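Local structure of periplasmic binding protein (Sulfurospirillum deleyianum, 4PAG) at residues I230-N234 with P235-K239; K251-N255 with K256-L260; H282-A285 with S286-P290; Q215-S218 with F219-I223; V311-N315 with E316-T320. The protein probably serves as the periplasmic solute-binding component of an ABC transporter, and holds a histidine molecule in its binding pocket. All blocks are in the same frame, centred on the assembly; numbering follows the deposited sequence. Where two conformers were deposited one is given.

Interaction 1: I230-N234 with P235-K239; sequences IIVQN and PTFYK. With HIS (histidine), chain E.
V232 ends a parallel strand and Y238 lies in the first turn of the helix that follows, the chain reversing at N234 and P235 so that the CA atoms of V232 and Y238 come within 6.4 Å. This strand-to-helix junction belongs to the alpha/beta lobe of the periplasmic binding protein. The turn is closed by Y238 N, which donates to N234 O at 3.1 Å, in the carbonyl plane and with an N-H...O angle of 161°. N234 stands at the N-cap, yet its side chain makes no capping bond and instead gives ND2 to D179 OD1. V232 uses CG1, placed anti to the backbone N (chi1 175°), to reach the helix. The methyl lies at the edge of the F237 ring, near its plane, 3.8 Å from CD2, and the two side chains cross at about a right angle. That ring also meets W247 edge-to-face, while the Y238 ring is in cation-pi contact with K323. The CB of Q233 points away from the helix; its backbone O accepts from K263 NZ, which is also hydrogen-bonded to the bound histidine. On the pocket side, P235 CG stands 3.8 Å from the O atom of that histidine.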
# COMPACT_ATOMS: atom_id res chain seq x y z
N ILE A 230 6.22 2.85 -18.02
CA ILE A 230 5.70 3.92 -17.19
C ILE A 230 4.50 3.42 -16.39
O ILE A 230 3.54 2.88 -16.95
CB ILE A 230 5.33 5.17 -18.00
CG1 ILE A 230 6.58 5.77 -18.67
CG2 ILE A 230 4.65 6.19 -17.10
CD1 ILE A 230 6.29 6.82 -19.73
N ILE A 231 4.58 3.57 -15.08
CA ILE A 231 3.48 3.22 -14.18
C ILE A 231 2.82 4.52 -13.74
O ILE A 231 3.49 5.40 -13.20
CB ILE A 231 4.00 2.44 -12.96
CG1 ILE A 231 4.71 1.15 -13.38
CG2 ILE A 231 2.86 2.12 -11.99
CD1 ILE A 231 3.86 0.16 -14.15
N VAL A 232 1.51 4.61 -13.95
CA VAL A 232 0.74 5.84 -13.80
C VAL A 232 -0.30 5.72 -12.67
O VAL A 232 -1.05 4.75 -12.60
CB VAL A 232 -0.01 6.16 -15.11
CG1 VAL A 232 -0.91 7.38 -14.94
CG2 VAL A 232 0.98 6.35 -16.27
N GLN A 233 -0.36 6.73 -11.81
CA GLN A 233 -1.32 6.73 -10.70
C GLN A 233 -2.64 7.39 -11.13
O GLN A 233 -3.72 6.85 -10.90
CB GLN A 233 -0.68 7.44 -9.50
CG GLN A 233 -1.01 6.97 -8.09
CD GLN A 233 -1.33 5.49 -7.93
OE1 GLN A 233 -2.44 5.07 -8.20
NE2 GLN A 233 -0.38 4.71 -7.41
N ASN A 234 -2.56 8.53 -11.80
CA ASN A 234 -3.76 9.34 -12.05
C ASN A 234 -4.41 9.04 -13.41
O ASN A 234 -3.75 9.11 -14.46
CB ASN A 234 -3.43 10.83 -11.88
CG ASN A 234 -3.15 11.21 -10.41
OD1 ASN A 234 -2.89 10.34 -9.57
ND2 ASN A 234 -3.20 12.50 -10.11
N PRO A 235 -5.71 8.71 -13.40
CA PRO A 235 -6.36 8.38 -14.67
C PRO A 235 -6.37 9.53 -15.69
O PRO A 235 -6.34 9.26 -16.88
CB PRO A 235 -7.78 7.99 -14.27
CG PRO A 235 -7.98 8.55 -12.91
CD PRO A 235 -6.63 8.58 -12.26
N THR A 236 -6.39 10.79 -15.23
CA THR A 236 -6.34 11.93 -16.18
C THR A 236 -5.02 11.94 -16.93
O THR A 236 -4.98 12.21 -18.14
CB THR A 236 -6.57 13.32 -15.53
OG1 THR A 236 -5.43 13.73 -14.76
CG2 THR A 236 -7.80 13.34 -14.66
N PHE A 237 -3.92 11.65 -16.24
CA PHE A 237 -2.65 11.59 -16.92
C PHE A 237 -2.57 10.41 -17.89
O PHE A 237 -2.03 10.53 -19.00
CB PHE A 237 -1.47 11.54 -15.95
CG PHE A 237 -0.16 11.53 -16.67
CD1 PHE A 237 0.18 12.59 -17.50
CD2 PHE A 237 0.67 10.43 -16.62
CE1 PHE A 237 1.35 12.58 -18.21
CE2 PHE A 237 1.85 10.41 -17.34
CZ PHE A 237 2.19 11.49 -18.14
N TYR A 238 -3.12 9.27 -17.49
CA TYR A 238 -3.12 8.09 -18.35
C TYR A 238 -3.79 8.37 -19.70
O TYR A 238 -3.30 7.93 -20.75
CB TYR A 238 -3.77 6.92 -17.63
CG TYR A 238 -3.85 5.67 -18.46
CD1 TYR A 238 -2.75 4.83 -18.59
CD2 TYR A 238 -5.02 5.34 -19.11
CE1 TYR A 238 -2.82 3.67 -19.35
CE2 TYR A 238 -5.10 4.19 -19.88
CZ TYR A 238 -4.00 3.37 -20.00
OH TYR A 238 -4.10 2.23 -20.77
N LYS A 239 -4.89 9.12 -19.69
CA LYS A 239 -5.52 9.58 -20.94
C LYS A 239 -4.63 10.58 -21.68
O LYS A 239 -4.41 10.46 -22.88
CB LYS A 239 -6.88 10.24 -20.67
CG LYS A 239 -7.97 9.35 -20.08
CD LYS A 239 -8.12 8.03 -20.83
CE LYS A 239 -9.58 7.68 -21.08
NZ LYS A 239 -10.05 8.28 -22.36
N HIS E . -9.30 3.19 -14.35
CA HIS E . -9.02 3.06 -12.90
C HIS E . -8.84 4.42 -12.25
O HIS E . -7.75 4.89 -11.91
CB HIS E . -7.79 2.19 -12.66
CG HIS E . -7.79 0.91 -13.44
ND1 HIS E . -6.63 0.29 -13.85
CD2 HIS E . -8.81 0.15 -13.89
CE1 HIS E . -6.94 -0.81 -14.52
NE2 HIS E . -8.26 -0.92 -14.55
OXT HIS E . -9.84 5.10 -12.07

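Interaction 2: K251-N255 with K256-L260; sequences KAVQN and KKVYL. With HIS (histidine), chain E.
Backbone capping at the end of a short helix is the main feature of this local contact, in which A252 and V253 meet K256 to V258 where the helix gives way to the edge strand 258-260 of the parallel sheet. K256 takes a positive phi (58°) as the chain leaves the helix. K257 N then reaches back to A252 O at 2.8 Å, lying in the carbonyl plane, whereas K256 N bonds to V253 O at 3.1 Å from well above the plane of that carbonyl. K257 is itself the centre of an inverse gamma turn. Apolar contact is lighter: CG2 of V253 and CG2 of V258 are 4.2 Å apart, the two side chains lying side by side and pointing the same way, with V241 of helix 235-243 touching both. Along the turn, the CD methylene of K257 rests 3.7 Å from N255 CB. At the far end of the strand L260 meets the ligand: its CD2 is 3.4 Å from the histidine CB, and its O accepts a weak bond from histidine ND1 at 3.3 Å. The positive phi and the paired bonds into the last turn make a Schellman motif, from which the strand runs to the histidine pocket.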
# COMPACT_ATOMS: atom_id res chain seq x y z
N LYS A 251 9.70 6.11 -25.95
CA LYS A 251 9.58 4.74 -26.46
C LYS A 251 8.52 3.94 -25.69
O LYS A 251 7.81 3.12 -26.27
CB LYS A 251 10.93 4.01 -26.41
CG LYS A 251 12.06 4.66 -27.20
CD LYS A 251 12.04 4.33 -28.70
CE LYS A 251 13.25 4.93 -29.40
NZ LYS A 251 13.38 4.62 -30.87
N ALA A 252 8.39 4.17 -24.38
CA ALA A 252 7.36 3.49 -23.60
C ALA A 252 5.98 3.80 -24.16
O ALA A 252 5.11 2.92 -24.19
CB ALA A 252 7.45 3.89 -22.13
N VAL A 253 5.78 5.03 -24.63
CA VAL A 253 4.49 5.45 -25.17
C VAL A 253 4.26 4.81 -26.54
O VAL A 253 3.17 4.30 -26.81
CB VAL A 253 4.37 6.99 -25.22
CG1 VAL A 253 3.16 7.43 -26.02
CG2 VAL A 253 4.32 7.56 -23.81
N GLN A 254 5.29 4.82 -27.38
CA GLN A 254 5.28 4.11 -28.67
C GLN A 254 4.95 2.63 -28.52
O GLN A 254 4.17 2.09 -29.30
CB GLN A 254 6.64 4.23 -29.36
CG GLN A 254 6.98 5.64 -29.81
CD GLN A 254 6.13 6.10 -30.97
OE1 GLN A 254 5.63 5.30 -31.74
NE2 GLN A 254 5.96 7.40 -31.10
N ASN A 255 5.54 1.98 -27.52
CA ASN A 255 5.30 0.57 -27.26
C ASN A 255 4.05 0.29 -26.41
O ASN A 255 3.75 -0.87 -26.13
CB ASN A 255 6.53 -0.06 -26.59
CG ASN A 255 7.77 0.01 -27.46
OD1 ASN A 255 7.69 -0.11 -28.67
ND2 ASN A 255 8.92 0.19 -26.83
N LYS A 256 3.33 1.34 -26.00
CA LYS A 256 2.13 1.21 -25.16
C LYS A 256 2.42 0.50 -23.83
O LYS A 256 1.57 -0.17 -23.27
CB LYS A 256 1.01 0.51 -25.92
CG LYS A 256 0.71 1.13 -27.28
CD LYS A 256 -0.11 0.18 -28.14
CE LYS A 256 -0.84 0.91 -29.25
NZ LYS A 256 0.08 1.61 -30.19
N LYS A 257 3.63 0.69 -23.32
CA LYS A 257 4.03 0.11 -22.04
C LYS A 257 3.85 1.17 -20.93
O LYS A 257 4.79 1.59 -20.25
CB LYS A 257 5.47 -0.42 -22.12
CG LYS A 257 5.57 -1.67 -22.99
CD LYS A 257 6.99 -1.97 -23.45
CE LYS A 257 7.84 -2.56 -22.34
NZ LYS A 257 7.54 -4.00 -22.10
N VAL A 258 2.59 1.58 -20.80
CA VAL A 258 2.14 2.58 -19.84
C VAL A 258 0.91 1.98 -19.16
O VAL A 258 -0.03 1.60 -19.85
CB VAL A 258 1.74 3.89 -20.55
CG1 VAL A 258 1.25 4.92 -19.54
CG2 VAL A 258 2.89 4.45 -21.39
N TYR A 259 0.93 1.87 -17.83
CA TYR A 259 -0.12 1.12 -17.12
C TYR A 259 -0.65 1.89 -15.92
O TYR A 259 0.13 2.46 -15.15
CB TYR A 259 0.41 -0.26 -16.68
CG TYR A 259 1.02 -1.04 -17.83
CD1 TYR A 259 0.22 -1.66 -18.78
CD2 TYR A 259 2.40 -1.10 -18.01
CE1 TYR A 259 0.77 -2.34 -19.86
CE2 TYR A 259 2.97 -1.78 -19.08
CZ TYR A 259 2.14 -2.40 -20.00
OH TYR A 259 2.69 -3.09 -21.05
N LEU A 260 -1.97 1.90 -15.79
CA LEU A 260 -2.66 2.62 -14.73
C LEU A 260 -2.82 1.70 -13.51
O LEU A 260 -3.31 0.58 -13.62
CB LEU A 260 -4.03 3.08 -15.22
CG LEU A 260 -4.90 3.95 -14.32
CD1 LEU A 260 -4.25 5.28 -14.00
CD2 LEU A 260 -6.27 4.16 -14.97
N HIS E . -9.30 3.19 -14.35
CA HIS E . -9.02 3.06 -12.90
C HIS E . -8.84 4.42 -12.25
O HIS E . -7.75 4.89 -11.91
CB HIS E . -7.79 2.19 -12.66
CG HIS E . -7.79 0.91 -13.44
ND1 HIS E . -6.63 0.29 -13.85
CD2 HIS E . -8.81 0.15 -13.89
CE1 HIS E . -6.94 -0.81 -14.52
NE2 HIS E . -8.26 -0.92 -14.55
OXT HIS E . -9.84 5.10 -12.07

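Interaction 3: H282-A285 with S286-P290; sequences HWIA and SKLYP
W283 and K287, one turn apart on helix 277-288, pass each other at a slant, with K287 CG over one face of the indole. K287 CG sits 4.2 Å above the ring plane, offset toward the rim, and after the bend at chi2 (-53°) CE comes within 3.5 Å of W283 NE1. Elsewhere the indole meets W268 edge-to-face. I284 and L288, by contrast, lie side by side and point the same way, with I284 CG2 3.7 Å from L288 CD1; I284 also packs on P194 and L195. S286 adds a side-chain hydrogen bond: its OG, at chi1 77°, turns back along the helix to donate to W283 O at 2.6 Å. That carbonyl also accepts from K287 N, at 3.2 Å, so two donors grip one oxygen. With an alanine in place of S286, W283 O would probably keep only the longer bond from K287 N and lose its hydroxyl partner. Y289, the first residue to leave helical geometry, still donates its N to A285 O at 2.9 Å, and its OH is bonded to G199 O and T171 N. These features are those of a helix's C-terminal turns, with a serine hydroxyl bonded to the carbonyl three residues back.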
# COMPACT_ATOMS: atom_id res chain seq x y z
N HIS A 282 3.52 -8.06 -7.75
CA HIS A 282 3.40 -9.07 -8.82
C HIS A 282 2.84 -8.45 -10.10
O HIS A 282 3.35 -8.71 -11.20
CB HIS A 282 2.53 -10.25 -8.38
CG HIS A 282 3.30 -11.30 -7.65
ND1 HIS A 282 4.01 -12.28 -8.31
CD2 HIS A 282 3.48 -11.52 -6.33
CE1 HIS A 282 4.59 -13.06 -7.42
NE2 HIS A 282 4.28 -12.62 -6.21
N TRP A 283 1.80 -7.65 -9.95
CA TRP A 283 1.24 -6.92 -11.09
C TRP A 283 2.31 -6.07 -11.78
O TRP A 283 2.46 -6.12 -13.02
CB TRP A 283 0.06 -6.06 -10.65
CG TRP A 283 -0.47 -5.17 -11.73
CD1 TRP A 283 -1.27 -5.53 -12.77
CD2 TRP A 283 -0.22 -3.77 -11.88
NE1 TRP A 283 -1.55 -4.45 -13.55
CE2 TRP A 283 -0.91 -3.35 -13.04
CE3 TRP A 283 0.52 -2.83 -11.16
CZ2 TRP A 283 -0.89 -2.03 -13.48
CZ3 TRP A 283 0.55 -1.52 -11.62
CH2 TRP A 283 -0.15 -1.14 -12.77
N ILE A 284 3.07 -5.31 -11.00
CA ILE A 284 4.21 -4.55 -11.54
C ILE A 284 5.22 -5.46 -12.27
O ILE A 284 5.66 -5.15 -13.38
CB ILE A 284 4.95 -3.74 -10.44
CG1 ILE A 284 4.07 -2.59 -9.93
CG2 ILE A 284 6.24 -3.16 -10.98
CD1 ILE A 284 4.55 -2.02 -8.61
N ALA A 285 5.60 -6.58 -11.64
CA ALA A 285 6.55 -7.51 -12.26
C ALA A 285 6.05 -8.02 -13.62
O ALA A 285 6.83 -8.14 -14.58
CB ALA A 285 6.84 -8.68 -11.33
N SER A 286 4.76 -8.30 -13.69
CA SER A 286 4.12 -8.77 -14.93
C SER A 286 4.22 -7.72 -16.04
O SER A 286 4.32 -8.07 -17.21
CB SER A 286 2.66 -9.15 -14.70
OG SER A 286 1.80 -8.01 -14.61
N LYS A 287 4.22 -6.44 -15.67
CA LYS A 287 4.35 -5.36 -16.65
C LYS A 287 5.82 -5.08 -17.00
O LYS A 287 6.12 -4.75 -18.14
CB LYS A 287 3.68 -4.09 -16.13
CG LYS A 287 2.18 -4.22 -15.85
CD LYS A 287 1.40 -4.77 -17.04
CE LYS A 287 -0.09 -4.79 -16.76
NZ LYS A 287 -0.78 -5.74 -17.67
N LEU A 288 6.73 -5.21 -16.03
CA LEU A 288 8.16 -5.00 -16.27
C LEU A 288 8.80 -6.13 -17.10
O LEU A 288 9.75 -5.90 -17.85
CB LEU A 288 8.90 -4.85 -14.95
CG LEU A 288 8.52 -3.69 -14.02
CD1 LEU A 288 9.40 -3.73 -12.77
CD2 LEU A 288 8.63 -2.34 -14.70
N TYR A 289 8.28 -7.34 -16.94
CA TYR A 289 8.87 -8.55 -17.51
C TYR A 289 7.79 -9.39 -18.20
O TYR A 289 7.51 -10.51 -17.79
CB TYR A 289 9.58 -9.35 -16.41
CG TYR A 289 10.66 -8.52 -15.78
CD1 TYR A 289 11.83 -8.25 -16.48
CD2 TYR A 289 10.48 -7.93 -14.53
CE1 TYR A 289 12.81 -7.46 -15.95
CE2 TYR A 289 11.48 -7.13 -13.98
CZ TYR A 289 12.64 -6.89 -14.70
OH TYR A 289 13.64 -6.11 -14.20
N PRO A 290 7.19 -8.84 -19.27
CA PRO A 290 6.06 -9.52 -19.92
C PRO A 290 6.41 -10.89 -20.50
O PRO A 290 5.54 -11.75 -20.57
CB PRO A 290 5.63 -8.55 -21.03
CG PRO A 290 6.75 -7.59 -21.20
CD PRO A 290 7.48 -7.53 -19.89

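Interaction 4: Q215-S218 with F219-I223; sequences QEVS and FEQII
S218 and Q221 make the central polar contact: S218 OG accepts from Q221 N at 3.0 Å, with an N-H...O angle of 153°. The backbone of the same serine takes part as well, S218 O receiving I222 N at 3.1 Å in the first helical bond. The hydroxyl is brought over the helix end by its chi1 of 73°, which sets OG between the backbone N and the carbonyl carbon of its own residue. Next to this cap, V217 is modelled in two conformers. In the one described CG1 lies 4.1 Å from I222 CD1, and CG2 points at Q221, a close approach that is doubtful because of the second conformer; this valine crosses both side chains at about a right angle. I222 CG1 also touches S218 O, at 3.5 Å, so one isoleucine meets both residues.

Further out, V217 and I222 both pack on Y174 of strand 172-176, joining this corner to the parallel sheet. F219, at the start of the helix, has I223 CG1 over one face of its ring, toward the rim, and meets W247 edge-to-face and K246 in a cation-pi contact. On the incoming side, the backbone of Q215 pairs with T184 of strand 183-184, the antiparallel partner of 215-216, and V217 with L182 just before it. A serine N-cap, with a hydrophobic staple between V217 and I222 in this conformer, starts helix 219-225.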
# COMPACT_ATOMS: atom_id res chain seq x y z
N GLN A 215 8.40 14.16 -5.82
CA GLN A 215 9.57 14.87 -6.32
C GLN A 215 9.18 15.52 -7.64
O GLN A 215 8.49 14.89 -8.43
CB GLN A 215 10.73 13.91 -6.57
CG GLN A 215 11.04 12.93 -5.43
CD GLN A 215 11.23 13.59 -4.09
OE1 GLN A 215 10.57 13.23 -3.10
NE2 GLN A 215 12.13 14.57 -4.04
N GLU A 216 9.61 16.75 -7.87
CA GLU A 216 9.28 17.45 -9.12
C GLU A 216 10.28 17.10 -10.22
O GLU A 216 11.48 17.19 -10.00
CB GLU A 216 9.30 18.96 -8.93
CG GLU A 216 8.38 19.48 -7.82
CD GLU A 216 6.90 19.48 -8.19
OE1 GLU A 216 6.55 19.18 -9.36
OE2 GLU A 216 6.09 19.78 -7.31
N VAL A 217 9.77 16.73 -11.39
CA VAL A 217 10.60 16.39 -12.54
C VAL A 217 9.99 17.05 -13.79
O VAL A 217 8.77 17.09 -13.94
CB VAL A 217 10.72 14.86 -12.70
CG1 VAL A 217 9.38 14.22 -13.02
CG2 VAL A 217 11.73 14.49 -13.77
N SER A 218 10.83 17.58 -14.67
CA SER A 218 10.36 18.20 -15.91
C SER A 218 10.11 17.16 -17.00
O SER A 218 10.64 16.05 -16.95
CB SER A 218 11.37 19.22 -16.41
OG SER A 218 12.52 18.56 -16.94
N PHE A 219 9.32 17.54 -18.01
CA PHE A 219 9.11 16.71 -19.19
C PHE A 219 10.46 16.37 -19.83
O PHE A 219 10.71 15.23 -20.23
CB PHE A 219 8.18 17.43 -20.17
CG PHE A 219 7.98 16.71 -21.47
CD1 PHE A 219 7.41 15.45 -21.49
CD2 PHE A 219 8.35 17.30 -22.67
CE1 PHE A 219 7.24 14.78 -22.69
CE2 PHE A 219 8.16 16.64 -23.87
CZ PHE A 219 7.61 15.37 -23.88
N GLU A 220 11.35 17.36 -19.88
CA GLU A 220 12.65 17.20 -20.52
C GLU A 220 13.50 16.15 -19.80
O GLU A 220 14.21 15.36 -20.42
CB GLU A 220 13.34 18.57 -20.61
CG GLU A 220 12.67 19.55 -21.60
CD GLU A 220 11.26 20.05 -21.20
OE1 GLU A 220 10.95 20.19 -19.98
OE2 GLU A 220 10.46 20.33 -22.13
N GLN A 221 13.39 16.12 -18.47
CA GLN A 221 14.07 15.12 -17.65
C GLN A 221 13.54 13.70 -17.87
O GLN A 221 14.31 12.74 -17.89
CB GLN A 221 13.92 15.49 -16.17
CG GLN A 221 14.75 14.61 -15.25
CD GLN A 221 16.23 14.76 -15.54
OE1 GLN A 221 16.76 15.85 -15.46
NE2 GLN A 221 16.89 13.67 -15.89
N ILE A 222 12.23 13.56 -18.03
CA ILE A 222 11.62 12.25 -18.30
C ILE A 222 12.12 11.70 -19.64
O ILE A 222 12.44 10.52 -19.74
CB ILE A 222 10.08 12.33 -18.28
CG1 ILE A 222 9.59 12.73 -16.88
CG2 ILE A 222 9.47 10.99 -18.70
CD1 ILE A 222 8.17 13.24 -16.83
N ILE A 223 12.19 12.56 -20.65
CA ILE A 223 12.79 12.17 -21.93
C ILE A 223 14.21 11.65 -21.74
O ILE A 223 14.56 10.61 -22.30
CB ILE A 223 12.80 13.34 -22.94
CG1 ILE A 223 11.38 13.70 -23.36
CG2 ILE A 223 13.64 12.99 -24.17
CD1 ILE A 223 11.29 14.95 -24.21

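Interaction 5: V311-N315 with E316-T320; sequences VELSN and EDLKT
Two reciprocal hydrogen bonds join S314 and D317 at the start of the last helix. D317 N donates to S314 OG at 2.9 Å, and S314 N returns a bond to D317 OD2 at 3.0 Å, nearly straight at 167° but approaching from above the carboxylate plane. D317 has CG beside its own backbone N (chi1 -69°), which directs the carboxylate back toward the cap. The exchange is a capping box, formed where the loop after helix 297-309 enters helix 315-322. An alanine in place of D317 would probably leave S314 N without its carboxylate mate and keep only half of the box. Backbone bonds continue the turn, L318 N to S314 O at 3.1 Å and K319 N to N315 O at 3.2 Å. E316 O accepts from both N and OG1 of T320, one turn further on. Apolar packing falls to L313, whose two branches divide between partners: CD2 meets D317 CB at 3.9 Å, and CD1 meets L318 CD2 at 4.1 Å, the two leucines crossing at about a right angle as a hydrophobic staple beside the capping box. L313 also packs on F60 and Y305, and its O accepts from K302 NZ.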
# COMPACT_ATOMS: atom_id res chain seq x y z
N VAL A 311 -14.11 -12.06 -1.88
CA VAL A 311 -14.80 -11.65 -3.10
C VAL A 311 -14.35 -12.51 -4.27
O VAL A 311 -13.16 -12.70 -4.50
CB VAL A 311 -14.52 -10.17 -3.42
CG1 VAL A 311 -15.07 -9.80 -4.79
CG2 VAL A 311 -15.15 -9.29 -2.35
N GLU A 312 -15.33 -13.03 -5.01
CA GLU A 312 -15.09 -13.82 -6.22
C GLU A 312 -15.14 -12.89 -7.40
O GLU A 312 -16.08 -12.11 -7.54
CB GLU A 312 -16.18 -14.86 -6.40
CG GLU A 312 -16.21 -15.90 -5.31
CD GLU A 312 -15.09 -16.91 -5.44
OE1 GLU A 312 -14.52 -17.03 -6.55
OE2 GLU A 312 -14.80 -17.58 -4.44
N LEU A 313 -14.15 -12.97 -8.27
CA LEU A 313 -14.07 -12.10 -9.43
C LEU A 313 -14.33 -12.88 -10.70
O LEU A 313 -13.70 -13.91 -10.95
CB LEU A 313 -12.68 -11.45 -9.48
CG LEU A 313 -12.35 -10.51 -8.32
CD1 LEU A 313 -10.87 -10.17 -8.34
CD2 LEU A 313 -13.19 -9.24 -8.41
N SER A 314 -15.27 -12.40 -11.50
CA SER A 314 -15.51 -12.94 -12.84
C SER A 314 -14.44 -12.43 -13.79
O SER A 314 -13.71 -11.50 -13.47
CB SER A 314 -16.88 -12.49 -13.35
OG SER A 314 -16.88 -11.10 -13.61
N ASN A 315 -14.37 -13.01 -14.99
CA ASN A 315 -13.46 -12.50 -16.01
C ASN A 315 -13.83 -11.08 -16.44
O ASN A 315 -12.95 -10.27 -16.73
CB ASN A 315 -13.39 -13.45 -17.21
CG ASN A 315 -12.66 -14.76 -16.89
OD1 ASN A 315 -11.91 -14.85 -15.91
ND2 ASN A 315 -12.89 -15.77 -17.70
N GLU A 316 -15.12 -10.78 -16.45
CA GLU A 316 -15.56 -9.42 -16.75
C GLU A 316 -15.14 -8.44 -15.64
O GLU A 316 -14.76 -7.31 -15.94
CB GLU A 316 -17.08 -9.37 -16.98
CG GLU A 316 -17.59 -8.05 -17.54
CD GLU A 316 -16.92 -7.64 -18.86
OE1 GLU A 316 -16.58 -8.53 -19.67
OE2 GLU A 316 -16.75 -6.43 -19.08
N ASP A 317 -15.20 -8.87 -14.38
CA ASP A 317 -14.71 -8.05 -13.26
C ASP A 317 -13.24 -7.72 -13.40
O ASP A 317 -12.81 -6.61 -13.10
CB ASP A 317 -14.90 -8.76 -11.91
CG ASP A 317 -16.35 -8.89 -11.51
OD1 ASP A 317 -17.17 -8.08 -11.96
OD2 ASP A 317 -16.65 -9.83 -10.73
N LEU A 318 -12.45 -8.71 -13.83
CA LEU A 318 -11.01 -8.52 -13.98
C LEU A 318 -10.72 -7.46 -15.03
O LEU A 318 -9.82 -6.64 -14.87
CB LEU A 318 -10.32 -9.83 -14.34
CG LEU A 318 -10.23 -10.89 -13.24
CD1 LEU A 318 -9.78 -12.21 -13.83
CD2 LEU A 318 -9.29 -10.46 -12.12
N LYS A 319 -11.51 -7.48 -16.10
CA LYS A 319 -11.40 -6.49 -17.16
C LYS A 319 -11.83 -5.12 -16.64
O LYS A 319 -11.10 -4.15 -16.77
CB LYS A 319 -12.27 -6.90 -18.36
CG LYS A 319 -12.07 -6.02 -19.58
CD LYS A 319 -13.10 -6.33 -20.66
CE LYS A 319 -13.13 -5.24 -21.72
NZ LYS A 319 -11.86 -5.16 -22.50
N THR A 320 -13.02 -5.07 -16.05
CA THR A 320 -13.63 -3.82 -15.59
C THR A 320 -12.79 -3.08 -14.56
O THR A 320 -12.53 -1.90 -14.71
CB THR A 320 -15.02 -4.09 -14.97
OG1 THR A 320 -15.89 -4.63 -15.98
CG2 THR A 320 -15.64 -2.81 -14.42

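Interactions 1 and 2 share the parallel sheet: their centres are 11 Å apart, and V232 N probably bonds to Y259 O at 2.8 Å where strands 229-232 and 258-260 run alongside each other. Both meet the bound histidine, through P235 and L260. Interaction 3 packs on interaction 2, with W283 CZ2 3.6 Å from L260 O, and its indole lies about 6 Å from the ligand. Interaction 4 leads into strand 229-232 through helix 219-225, yet its nearest atoms remain about 5 Å from interaction 1. Interaction 5 touches none of the others, its centre about 19 Å from that of interaction 3, yet the K319 side chain is about 8 Å from the ligand and helix 315-322 carries the pocket residues Y321 and F322.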